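PDB 3IR9: peptide chain release factor subunit 1 from Methanosarcina mazei, which probably directs the termination of translation at the codons UAA, UAG and UGA, and is seen here as its C-terminal domain alone. Local coordinates for residues A[55-58]-A[59-62]; A[79-82]-A[83-86]; A[119-122]-A[123-126]; A[147-150]-A[151-155]. All blocks are in the same frame, centred on the assembly; numbering follows the deposited sequence.

Contact 1: residues A[55-58]-A[59-62]; sequences RANL and EINS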
loop_
_atom_site.group_PDB
_atom_site.type_symbol
_atom_site.label_atom_id
_atom_site.label_comp_id
_atom_site.label_asym_id
_atom_site.label_seq_id
_atom_site.Cartn_x
_atom_site.Cartn_y
_atom_site.Cartn_z
ATOM N N ARG A 55 -16.384 -12.322 20.643
ATOM C CA ARG A 55 -16.361 -11.285 21.681
ATOM C C ARG A 55 -16.535 -11.869 23.077
ATOM O O ARG A 55 -15.765 -11.557 23.984
ATOM C CB ARG A 55 -17.420 -10.193 21.446
ATOM C CG ARG A 55 -17.370 -9.091 22.504
ATOM C CD ARG A 55 -18.333 -7.941 22.239
ATOM N NE ARG A 55 -17.876 -7.041 21.183
ATOM C CZ ARG A 55 -18.361 -7.042 19.944
ATOM N NH1 ARG A 55 -17.899 -6.188 19.042
ATOM N NH2 ARG A 55 -19.313 -7.898 19.604
ATOM N N ALA A 56 -17.544 -12.721 23.234
ATOM C CA ALA A 56 -17.892 -13.297 24.532
ATOM C C ALA A 56 -16.794 -14.185 25.123
ATOM O O ALA A 56 -16.685 -14.339 26.341
ATOM C CB ALA A 56 -19.205 -14.069 24.429
ATOM N N ASN A 57 -15.985 -14.777 24.255
ATOM C CA ASN A 57 -14.907 -15.630 24.716
ATOM C C ASN A 57 -13.749 -14.794 25.239
ATOM O O ASN A 57 -13.130 -15.137 26.245
ATOM C CB ASN A 57 -14.462 -16.576 23.606
ATOM C CG ASN A 57 -15.446 -17.712 23.388
ATOM O OD1 ASN A 57 -16.150 -17.757 22.379
ATOM N ND2 ASN A 57 -15.512 -18.627 24.348
ATOM N N LEU A 58 -13.485 -13.680 24.565
ATOM C CA LEU A 58 -12.439 -12.755 24.997
ATOM C C LEU A 58 -12.746 -12.180 26.370
ATOM O O LEU A 58 -11.839 -11.905 27.161
ATOM C CB LEU A 58 -12.288 -11.620 23.987
ATOM C CG LEU A 58 -11.557 -11.992 22.701
ATOM C CD1 LEU A 58 -11.849 -10.982 21.606
ATOM C CD2 LEU A 58 -10.065 -12.102 22.953
ATOM N N GLU A 59 -14.036 -11.998 26.641
ATOM C CA GLU A 59 -14.490 -11.416 27.901
ATOM C C GLU A 59 -14.455 -12.434 29.037
ATOM O O GLU A 59 -14.857 -12.144 30.158
ATOM C CB GLU A 59 -15.887 -10.801 27.749
ATOM C CG GLU A 59 -15.921 -9.624 26.767
ATOM C CD GLU A 59 -17.310 -9.039 26.567
ATOM O OE1 GLU A 59 -18.301 -9.754 26.832
ATOM O OE2 GLU A 59 -17.408 -7.866 26.134
ATOM N N ILE A 60 -13.956 -13.624 28.739
ATOM C CA ILE A 60 -13.758 -14.625 29.767
ATOM C C ILE A 60 -12.382 -15.252 29.614
ATOM O O ILE A 60 -12.113 -16.334 30.141
ATOM C CB ILE A 60 -14.866 -15.695 29.749
ATOM C CG1 ILE A 60 -14.921 -16.412 28.406
ATOM C CG2 ILE A 60 -16.204 -15.056 30.015
ATOM C CD1 ILE A 60 -15.896 -17.562 28.398
ATOM N N ASN A 61 -11.515 -14.564 28.876
ATOM C CA ASN A 61 -10.107 -14.935 28.813
ATOM C C ASN A 61 -9.885 -16.327 28.246
ATOM O O ASN A 61 -8.872 -16.961 28.535
ATOM C CB ASN A 61 -9.502 -14.863 30.215
ATOM C CG ASN A 61 -9.959 -13.640 30.979
ATOM O OD1 ASN A 61 -9.751 -12.508 30.543
ATOM N ND2 ASN A 61 -10.586 -13.859 32.126
ATOM N N SER A 62 -10.837 -16.799 27.443
ATOM C CA SER A 62 -10.787 -18.159 26.899
ATOM C C SER A 62 -10.077 -18.266 25.547
ATOM O O SER A 62 -9.888 -19.367 25.024
ATOM C CB SER A 62 -12.198 -18.750 26.784
ATOM O OG SER A 62 -12.957 -18.100 25.777
#

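Contact 2: residues A[79-82]-A[83-86]; sequences TKCS and VCGY. With ZN (zinc ion), chain C.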
loop_
_atom_site.group_PDB
_atom_site.type_symbol
_atom_site.label_atom_id
_atom_site.label_comp_id
_atom_site.label_asym_id
_atom_site.label_seq_id
_atom_site.Cartn_x
_atom_site.Cartn_y
_atom_site.Cartn_z
ATOM N N THR A 79 -23.231 3.719 23.677
ATOM C CA THR A 79 -24.106 4.837 23.983
ATOM C C THR A 79 -24.608 4.703 25.429
ATOM O O THR A 79 -24.745 3.594 25.947
ATOM C CB THR A 79 -25.285 4.925 22.977
ATOM O OG1 THR A 79 -26.255 3.913 23.268
ATOM C CG2 THR A 79 -24.789 4.736 21.545
ATOM N N LYS A 80 -24.859 5.830 26.085
ATOM C CA LYS A 80 -25.330 5.808 27.464
ATOM C C LYS A 80 -26.329 6.934 27.754
ATOM O O LYS A 80 -26.196 8.049 27.250
ATOM C CB LYS A 80 -24.149 5.883 28.435
ATOM C CG LYS A 80 -23.086 4.822 28.206
ATOM C CD LYS A 80 -21.953 4.993 29.194
ATOM C CE LYS A 80 -20.730 4.212 28.765
ATOM N NZ LYS A 80 -19.534 4.609 29.558
ATOM N N CYS A 81 -27.333 6.634 28.571
ATOM C CA CYS A 81 -28.352 7.619 28.892
ATOM C C CYS A 81 -27.811 8.673 29.847
ATOM O O CYS A 81 -27.071 8.374 30.786
ATOM C CB CYS A 81 -29.598 6.955 29.475
ATOM S SG CYS A 81 -30.927 8.117 29.777
ATOM N N SER A 82 -28.205 9.912 29.595
ATOM C CA SER A 82 -27.682 11.058 30.324
ATOM C C SER A 82 -28.243 11.201 31.741
ATOM O O SER A 82 -27.777 12.042 32.509
ATOM C CB SER A 82 -27.942 12.333 29.523
ATOM O OG SER A 82 -29.267 12.359 29.024
ATOM N N VAL A 83 -29.243 10.392 32.088
ATOM C CA VAL A 83 -29.812 10.442 33.436
ATOM C C VAL A 83 -29.892 9.072 34.120
ATOM O O VAL A 83 -29.333 8.879 35.202
ATOM C CB VAL A 83 -31.188 11.161 33.472
ATOM C CG1 VAL A 83 -31.169 12.391 32.580
ATOM C CG2 VAL A 83 -32.310 10.230 33.062
ATOM N N CYS A 84 -30.576 8.121 33.496
ATOM C CA CYS A 84 -30.727 6.808 34.107
ATOM C C CYS A 84 -29.576 5.893 33.684
ATOM O O CYS A 84 -28.668 6.309 32.959
ATOM C CB CYS A 84 -32.118 6.203 33.824
ATOM S SG CYS A 84 -32.303 5.130 32.375
ATOM N N GLY A 85 -29.602 4.658 34.164
ATOM C CA GLY A 85 -28.508 3.737 33.934
ATOM C C GLY A 85 -28.567 2.998 32.615
ATOM O O GLY A 85 -27.861 2.008 32.426
ATOM N N TYR A 86 -29.397 3.469 31.692
ATOM C CA TYR A 86 -29.504 2.798 30.400
ATOM C C TYR A 86 -28.208 2.898 29.589
ATOM O O TYR A 86 -27.544 3.937 29.587
ATOM C CB TYR A 86 -30.684 3.339 29.578
ATOM C CG TYR A 86 -30.810 2.652 28.233
ATOM C CD1 TYR A 86 -31.345 1.373 28.133
ATOM C CD2 TYR A 86 -30.366 3.266 27.069
ATOM C CE1 TYR A 86 -31.442 0.726 26.912
ATOM C CE2 TYR A 86 -30.465 2.628 25.836
ATOM C CZ TYR A 86 -31.006 1.357 25.765
ATOM O OH TYR A 86 -31.117 0.712 24.548
HETATM ZN ZN ZN C . -32.877 7.022 30.644
#

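Contact 3: residues A[119-122]-A[123-126]; sequences TDIV and DEFS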
loop_
_atom_site.group_PDB
_atom_site.type_symbol
_atom_site.label_atom_id
_atom_site.label_comp_id
_atom_site.label_asym_id
_atom_site.label_seq_id
_atom_site.Cartn_x
_atom_site.Cartn_y
_atom_site.Cartn_z
ATOM N N THR A 119 -15.003 3.029 18.762
ATOM C CA THR A 119 -13.739 2.315 18.655
ATOM C C THR A 119 -13.870 1.321 17.508
ATOM O O THR A 119 -14.859 0.594 17.425
ATOM C CB THR A 119 -13.404 1.551 19.967
ATOM O OG1 THR A 119 -13.406 2.459 21.079
ATOM C CG2 THR A 119 -12.051 0.885 19.873
ATOM N N ASP A 120 -12.897 1.305 16.605
ATOM C CA ASP A 120 -12.899 0.311 15.542
ATOM C C ASP A 120 -12.971 -1.053 16.215
ATOM O O ASP A 120 -12.478 -1.215 17.329
ATOM C CB ASP A 120 -11.623 0.427 14.706
ATOM C CG ASP A 120 -11.645 -0.455 13.463
ATOM O OD1 ASP A 120 -12.641 -1.173 13.227
ATOM O OD2 ASP A 120 -10.651 -0.428 12.711
ATOM N N ILE A 121 -13.586 -2.030 15.561
ATOM C CA ILE A 121 -13.675 -3.369 16.147
ATOM C C ILE A 121 -12.296 -4.003 16.395
ATOM O O ILE A 121 -12.043 -4.542 17.473
ATOM C CB ILE A 121 -14.590 -4.309 15.326
ATOM C CG1 ILE A 121 -16.049 -4.026 15.663
ATOM C CG2 ILE A 121 -14.294 -5.769 15.632
ATOM C CD1 ILE A 121 -16.368 -4.221 17.122
ATOM N N VAL A 122 -11.406 -3.922 15.410
ATOM C CA VAL A 122 -10.056 -4.472 15.557
ATOM C C VAL A 122 -9.325 -3.934 16.792
ATOM O O VAL A 122 -8.495 -4.628 17.378
ATOM C CB VAL A 122 -9.205 -4.277 14.278
ATOM C CG1 VAL A 122 -9.669 -3.064 13.501
ATOM C CG2 VAL A 122 -7.733 -4.177 14.618
ATOM N N ASP A 123 -9.648 -2.708 17.193
ATOM C CA ASP A 123 -9.126 -2.147 18.436
ATOM C C ASP A 123 -9.624 -2.955 19.630
ATOM O O ASP A 123 -8.842 -3.615 20.315
ATOM C CB ASP A 123 -9.573 -0.692 18.606
ATOM C CG ASP A 123 -8.594 0.306 18.018
ATOM O OD1 ASP A 123 -7.868 -0.041 17.059
ATOM O OD2 ASP A 123 -8.564 1.451 18.518
ATOM N N GLU A 124 -10.934 -2.891 19.864
ATOM C CA GLU A 124 -11.568 -3.526 21.018
ATOM C C GLU A 124 -11.097 -4.958 21.233
ATOM O O GLU A 124 -10.852 -5.379 22.364
ATOM C CB GLU A 124 -13.093 -3.508 20.867
ATOM C CG GLU A 124 -13.827 -4.336 21.917
ATOM C CD GLU A 124 -15.226 -4.744 21.472
ATOM O OE1 GLU A 124 -15.628 -4.369 20.352
ATOM O OE2 GLU A 124 -15.927 -5.443 22.237
ATOM N N PHE A 125 -10.974 -5.701 20.137
ATOM C CA PHE A 125 -10.663 -7.124 20.203
ATOM C C PHE A 125 -9.196 -7.375 20.534
ATOM O O PHE A 125 -8.852 -8.404 21.113
ATOM C CB PHE A 125 -11.082 -7.825 18.903
ATOM C CG PHE A 125 -12.579 -8.019 18.772
ATOM C CD1 PHE A 125 -13.464 -7.043 19.207
ATOM C CD2 PHE A 125 -13.099 -9.174 18.205
ATOM C CE1 PHE A 125 -14.834 -7.220 19.084
ATOM C CE2 PHE A 125 -14.469 -9.352 18.078
ATOM C CZ PHE A 125 -15.334 -8.375 18.520
ATOM N N SER A 126 -8.343 -6.419 20.184
ATOM C CA SER A 126 -6.926 -6.490 20.516
ATOM C C SER A 126 -6.684 -6.079 21.969
ATOM O O SER A 126 -5.803 -6.621 22.641
ATOM C CB SER A 126 -6.125 -5.600 19.572
ATOM O OG SER A 126 -6.347 -5.991 18.232
#

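Contact 4: residues A[147-150]-A[151-155]; sequences SQLM and NAFGG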
loop_
_atom_site.group_PDB
_atom_site.type_symbol
_atom_site.label_atom_id
_atom_site.label_comp_id
_atom_site.label_asym_id
_atom_site.label_seq_id
_atom_site.Cartn_x
_atom_site.Cartn_y
_atom_site.Cartn_z
ATOM N N SER A 147 -8.754 -15.002 2.718
ATOM C CA SER A 147 -9.915 -14.509 1.999
ATOM C C SER A 147 -11.185 -15.086 2.621
ATOM O O SER A 147 -12.095 -14.347 2.994
ATOM C CB SER A 147 -9.818 -14.867 0.518
ATOM O OG SER A 147 -10.378 -13.838 -0.276
ATOM N N GLN A 148 -11.236 -16.407 2.748
ATOM C CA GLN A 148 -12.368 -17.061 3.393
ATOM C C GLN A 148 -12.581 -16.518 4.801
ATOM O O GLN A 148 -13.716 -16.337 5.237
ATOM C CB GLN A 148 -12.175 -18.578 3.426
ATOM C CG GLN A 148 -12.154 -19.215 2.043
ATOM C CD GLN A 148 -12.639 -20.655 2.046
ATOM O OE1 GLN A 148 -12.353 -21.417 2.971
ATOM N NE2 GLN A 148 -13.379 -21.034 1.006
ATOM N N LEU A 149 -11.486 -16.252 5.506
ATOM C CA LEU A 149 -11.570 -15.683 6.845
ATOM C C LEU A 149 -12.579 -14.538 6.881
ATOM O O LEU A 149 -13.457 -14.505 7.746
ATOM C CB LEU A 149 -10.203 -15.185 7.323
ATOM C CG LEU A 149 -10.151 -14.773 8.798
ATOM C CD1 LEU A 149 -10.229 -15.999 9.706
ATOM C CD2 LEU A 149 -8.906 -13.961 9.102
HETATM N N MSE A 150 -12.456 -13.607 5.938
HETATM C CA MSE A 150 -13.360 -12.461 5.873
HETATM C C MSE A 150 -14.687 -12.825 5.203
HETATM O O MSE A 150 -15.750 -12.341 5.603
HETATM C CB MSE A 150 -12.694 -11.268 5.169
HETATM C CG MSE A 150 -13.587 -10.028 5.051
HETATM SE SE MSE A 150 -13.848 -9.004 6.712
HETATM C CE MSE A 150 -15.422 -7.956 6.211
ATOM N N ASN A 151 -14.620 -13.682 4.189
ATOM C CA ASN A 151 -15.812 -14.093 3.448
ATOM C C ASN A 151 -16.842 -14.772 4.342
ATOM O O ASN A 151 -17.976 -14.312 4.482
ATOM C CB ASN A 151 -15.435 -15.034 2.298
ATOM C CG ASN A 151 -14.439 -14.413 1.337
ATOM O OD1 ASN A 151 -14.330 -13.189 1.245
ATOM N ND2 ASN A 151 -13.707 -15.257 0.613
ATOM N N ALA A 152 -16.430 -15.877 4.948
ATOM C CA ALA A 152 -17.321 -16.669 5.781
ATOM C C ALA A 152 -17.369 -16.181 7.227
ATOM O O ALA A 152 -18.410 -15.718 7.694
ATOM C CB ALA A 152 -16.925 -18.139 5.728
ATOM N N PHE A 153 -16.239 -16.282 7.927
ATOM C CA PHE A 153 -16.198 -16.120 9.386
ATOM C C PHE A 153 -16.286 -14.687 9.905
ATOM O O PHE A 153 -15.846 -14.409 11.018
ATOM C CB PHE A 153 -14.936 -16.765 9.960
ATOM C CG PHE A 153 -14.785 -18.215 9.620
ATOM C CD1 PHE A 153 -13.708 -18.651 8.871
ATOM C CD2 PHE A 153 -15.718 -19.141 10.049
ATOM C CE1 PHE A 153 -13.563 -19.982 8.560
ATOM C CE2 PHE A 153 -15.580 -20.477 9.740
ATOM C CZ PHE A 153 -14.500 -20.898 8.995
ATOM N N GLY A 154 -16.848 -13.780 9.116
ATOM C CA GLY A 154 -16.992 -12.405 9.554
ATOM C C GLY A 154 -15.661 -11.688 9.687
ATOM O O GLY A 154 -15.610 -10.534 10.102
ATOM N N GLY A 155 -14.579 -12.368 9.332
ATOM C CA GLY A 155 -13.261 -11.760 9.382
ATOM C C GLY A 155 -12.755 -11.679 10.801
ATOM O O GLY A 155 -11.908 -10.850 11.125
#

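Contact 1: residues A[55-58]-A[59-62]
Lodged between its own backbone N and carbonyl carbon (chi1 69°), OG of Ser62 faces back toward the last turn of helix 51-58 and donates a hydrogen bond to O of Asn57 at 3.0 Å. The helix ends here in a Schellman motif. Asn61, with positive phi, is its C-prime residue, and the two defining bonds run from Ser62 N to Asn57 O (3.1 Å) and from Asn61 N to Leu58 O (3.2 Å). Ile60 N reaches the same Asn57 carbonyl oxygen at 3.0 Å from above the carbonyl plane, so three donors converge on one acceptor. An alanine here has no hydroxyl, and O of Asn57 would probably be left without its third donor, so that this end of the motif is held by backbone bonds alone. Outside the motif, Ser62 also touches Tyr162 and Thr164, while OD1 of Asn61 is hydrogen-bonded to NZ of Lys131, at the end of helix 121-131. CG1 of Ile60 rests 3.4 Å from O of Ala56. Earlier in the turn, Glu59 N bonds Arg55 O in the carbonyl plane. The side chains of these two residues run alongside each other without their charged atoms meeting; the guanidinium forms salt bridges with Glu124 and Glu51, and the carboxylate OE2 of Glu59 meets aliphatic CG of Arg55 at 3.8 Å.

Contact 2: residues A[79-82]-A[83-86]
Cys81 and Cys84 grip the same zinc ion, SG of Cys81 at 2.4 Å and SG of Cys84 at 2.6 Å from the metal, and Cys106 and Cys109 complete the four-cysteine site. The bond that closes the turn is backbone: Cys81 N donates to Tyr86 O at 2.9 Å in an almost straight line (175° at the hydrogen), joining the end of strand 75-81 to the approach of strand 87-92. Two weak N-H...S bonds point at the sulfurs, Val83 N to SG of Cys81 at 3.7 Å and Tyr86 N to SG of Cys84 at 3.4 Å. Such N-H groups aimed at the thiolates of a Cys-x-x-Cys-Gly turn fit a zinc knuckle. The first cysteine reaches the metal with SG anti to its backbone N (chi1 -176°), while CG2 of Val83 comes within 4.1 Å of SG of Cys81, on the side of the zinc. Further out, CB of Cys81 packs on CB of Tyr86 at 3.8 Å and sits at the edge of the tyrosine ring, close to its plane. The tyrosine side chain also touches Pro107, between the other two ligands, and Leu113 of strand 113-120; OG of Ser82 is bonded to Ser112 O. Four cysteine sulfurs on one zinc would carry a net negative charge, which the backbone N-H groups are likely to offset in part.

Contact 3: residues A[119-122]-A[123-126]
Backbone and hydroxyl hydrogen bonds tie Ile121 to Phe125 and Val122 to Ser126. Phe125 N reaches Ile121 O at 3.1 Å, nearly along the C=O axis, in a regular helical bond. OG of Ser126 donates to Val122 O at 2.7 Å, approaching that carbonyl almost end on, and Ser126 N adds a weak bond to the same oxygen. Asp120 occupies the N-cap position, and its carbonyl oxygen takes weak bonds from Asp123 N (3.2 Å) and Glu124 N (3.4 Å). This is the first turn of helix 121-131, where strand 113-120, coming back from the zinc-bearing hairpin, passes straight into a helix packed on the core sheet. Apolar contact centres on Ile121, whose CG2, anti to the backbone N, stands over one face of the Phe125 ring in a CH-pi contact, 3.9 Å from the ring centroid and 15° off its normal. CD1 of the same isoleucine touches CE1 of Phe125, also at 3.9 Å. The phenylalanine ring is further covered by Leu58 of helix 51-58 and Ile156. A serine in place of Phe125 would probably leave CG2 of Ile121 without the ring face beneath it and open a gap toward Leu58 and Ile156. Of the charged groups, Glu124, the salt-bridge partner of Arg55, runs beside Ile121; OE1 of Glu124 lies 3.3 Å from CD1 of Ile121.

Contact 4: residues A[147-150]-A[151-155]
The backbone from Leu149 to Gly155 leaves helix 144-151 through a turn with two consecutive glycines in the left-handed conformation, Gly154 and Gly155 (phi 68° and 76°), and the carbonyl of Leu149 spans it, its O accepting from Gly155 N at 2.9 Å. The turn ends the helix and delivers the chain to strand 156-160, an inner strand of the mixed sheet. One step earlier, Ala152 N bonds Gln148 O at 2.8 Å in the carbonyl plane, continuing the helical pattern just past the helix. The sharp return brings CA of Gly155 to 3.6 Å from CA of Met150. Modelled as selenomethionine, Met150 has CG anti to its backbone N and then bends at chi2 (75°), which lays SE alongside the glycine, 3.9 Å from CA of Gly155. A beta carbon on Gly155 would run into that selenium, so both the backbone conformation and the local packing suit a residue without a side chain. Gly155 is also joined by backbone hydrogen bonding to Ser69 of the neighbouring strand. On another side of the turn, Phe153 folds back over the helix end: its CB lies 3.5 Å from Leu149 O, and CA of Leu149 lies at the edge of the ring, near its plane, 4.2 Å from CD1 of Phe153. Beyond the turn the same ring meets Phe36 of helix 10-41 edge-to-face and also meets that of Tyr49, and the side chain touches Leu40. CB of Ala152 lies 3.7 Å from O of Gln148.

In the fold
Contacts 1 and 3 meet directly, with centres about 14 Å apart: Arg55 NE pairs with Glu124 OE2 in a salt bridge of 2.7 Å, and Leu58 packs on Phe125, which joins helices 51-58 and 121-131. Contact 4 belongs to the same core but does not touch them, its nearest atoms being about 7 Å from contact 3 and about 10 Å from contact 1. Contact 2, with the zinc, stands apart on the hairpin arm, its centre about 23 Å from that of contact 3 and about 35 Å from that of contact 4. Strands 75-81 and 113-120, neighbours in the three-stranded sheet, connect the metal site with the start of helix 121-131.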